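Local coordinates for protein calmodulin, putative (Toxoplasma gondii, PDB 6TJ6) that probably binds calcium through EF-hand motifs, as a member of the calmodulin and essential light chain family, at residues A[31-37]-A[56-60]. Residues are numbered along the deposited sequence; the frame is centred on the assembly and turned at random.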
# COMPACT_ATOMS: atom_id res chain seq x y z
N ALA A 31 -7.44 -11.74 4.41
CA ALA A 31 -6.15 -11.28 4.91
C ALA A 31 -5.39 -12.45 5.52
O ALA A 31 -4.24 -12.73 5.14
CB ALA A 31 -6.34 -10.16 5.93
N ILE A 32 -6.04 -13.18 6.42
CA ILE A 32 -5.38 -14.32 7.06
C ILE A 32 -4.90 -15.30 6.01
O ILE A 32 -3.71 -15.65 5.95
CB ILE A 32 -6.32 -14.98 8.08
CG1 ILE A 32 -6.66 -13.99 9.19
CG2 ILE A 32 -5.68 -16.23 8.66
CD1 ILE A 32 -7.74 -14.46 10.15
N ARG A 33 -5.80 -15.70 5.11
CA ARG A 33 -5.41 -16.68 4.10
C ARG A 33 -4.33 -16.14 3.18
O ARG A 33 -3.53 -16.91 2.65
CB ARG A 33 -6.63 -17.13 3.29
CG ARG A 33 -7.66 -17.90 4.11
CD ARG A 33 -8.60 -18.71 3.22
NE ARG A 33 -9.47 -19.58 4.01
CZ ARG A 33 -10.79 -19.53 4.00
NH1 ARG A 33 -11.43 -18.67 3.22
NH2 ARG A 33 -11.49 -20.37 4.76
N SER A 34 -4.28 -14.81 3.00
CA SER A 34 -3.26 -14.26 2.12
C SER A 34 -1.86 -14.47 2.66
O SER A 34 -0.90 -14.43 1.88
CB SER A 34 -3.51 -12.77 1.89
OG SER A 34 -3.11 -11.99 3.00
N CYS A 35 -1.71 -14.71 3.96
CA CYS A 35 -0.40 -15.00 4.53
C CYS A 35 -0.10 -16.49 4.58
O CYS A 35 0.88 -16.89 5.22
CB CYS A 35 -0.31 -14.39 5.93
SG CYS A 35 -0.52 -12.59 5.96
N GLY A 36 -0.92 -17.31 3.93
CA GLY A 36 -0.71 -18.75 3.90
C GLY A 36 -1.28 -19.52 5.06
O GLY A 36 -0.90 -20.67 5.27
N VAL A 37 -2.19 -18.92 5.84
CA VAL A 37 -2.79 -19.58 6.99
C VAL A 37 -4.21 -20.00 6.64
O VAL A 37 -5.01 -19.18 6.18
CB VAL A 37 -2.78 -18.67 8.23
CG1 VAL A 37 -3.52 -19.33 9.38
CG2 VAL A 37 -1.34 -18.35 8.63
N PHE A 56 -5.11 -7.64 14.73
CA PHE A 56 -4.68 -8.53 13.65
C PHE A 56 -3.25 -9.01 13.85
O PHE A 56 -2.95 -10.19 13.64
CB PHE A 56 -4.82 -7.81 12.30
CG PHE A 56 -4.48 -8.66 11.11
CD1 PHE A 56 -5.33 -9.68 10.70
CD2 PHE A 56 -3.32 -8.43 10.39
CE1 PHE A 56 -5.03 -10.47 9.60
CE2 PHE A 56 -3.01 -9.21 9.28
CZ PHE A 56 -3.87 -10.23 8.89
N GLU A 57 -2.36 -8.11 14.27
CA GLU A 57 -0.97 -8.51 14.49
C GLU A 57 -0.88 -9.50 15.64
O GLU A 57 -0.11 -10.47 15.57
CB GLU A 57 -0.09 -7.28 14.73
CG GLU A 57 0.07 -6.80 16.17
CD GLU A 57 1.16 -7.55 16.92
OE1 GLU A 57 2.11 -8.04 16.28
OE2 GLU A 57 1.06 -7.67 18.16
N ALA A 58 -1.68 -9.32 16.70
CA ALA A 58 -1.67 -10.27 17.80
C ALA A 58 -2.22 -11.63 17.38
O ALA A 58 -1.63 -12.67 17.69
CB ALA A 58 -2.46 -9.71 18.99
N TRP A 59 -3.35 -11.63 16.66
CA TRP A 59 -3.92 -12.89 16.19
C TRP A 59 -2.92 -13.65 15.32
O TRP A 59 -2.69 -14.85 15.53
CB TRP A 59 -5.21 -12.62 15.41
CG TRP A 59 -6.05 -13.85 15.20
CD1 TRP A 59 -7.13 -14.23 15.93
CD2 TRP A 59 -5.87 -14.86 14.19
NE1 TRP A 59 -7.64 -15.42 15.45
CE2 TRP A 59 -6.88 -15.82 14.38
CE3 TRP A 59 -4.95 -15.05 13.16
CZ2 TRP A 59 -7.00 -16.95 13.57
CZ3 TRP A 59 -5.07 -16.17 12.35
CH2 TRP A 59 -6.09 -17.11 12.56
N MET A 60 -2.31 -12.96 14.36
CA MET A 60 -1.39 -13.62 13.44
C MET A 60 -0.11 -14.06 14.15
O MET A 60 0.43 -15.12 13.83
CB MET A 60 -1.07 -12.70 12.26
CG MET A 60 -2.25 -12.44 11.33
SD MET A 60 -2.76 -13.90 10.40
CE MET A 60 -1.29 -14.22 9.43
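Ile32 pushes into a hollow walled by Phe56, Trp59 and Met60, and this joins two halves of an EF-hand pair: helix 26-34, the exiting helix of the first hand, packs on helix 53-64, the exiting helix of what the topology marks as the second, its short strand 50-52 pairing with strand 22-24 of the first. No hydrogen bond crosses; the fit is one of shape, between mostly buried and almost wholly apolar side chains. The isoleucine works with all its branches. Ile32 CD1 sits over one face of the indole, 4.0 Å from the centroid of the six-membered ring of Trp59 and 16° off its normal, a CH-pi contact, while Ile32 CG2 presses on the far rim of the same ring, 3.7 Å from Trp59 CZ3. The flank of the arm that carries CD1, Ile32 CG1, lies at the edge of the phenyl ring, near its plane, 3.9 Å from Phe56 CE1. Ala31, one residue earlier, is a small bump beside that corner of the phenyl group, with its CB 3.9 Å from Phe56 CZ. Phe56 is backed within its own helix, since Met60 CG lies over one face of the ring.

A turn further on, the chain bends at Gly36. After that bend Val37 comes round beside Cys35, and the two make a second notch. Val37 also touches Leu64 and Tyr67, and helix 7-15 closes in on Cys35 through Ala11. Met60 fills this notch: bends at chi2 (-68°) and chi3 (-63°) carry its sulfur past Ile32 and set the terminal methyl CE 3.6 Å from Cys35 CB and 4.2 Å from Val37 CG2.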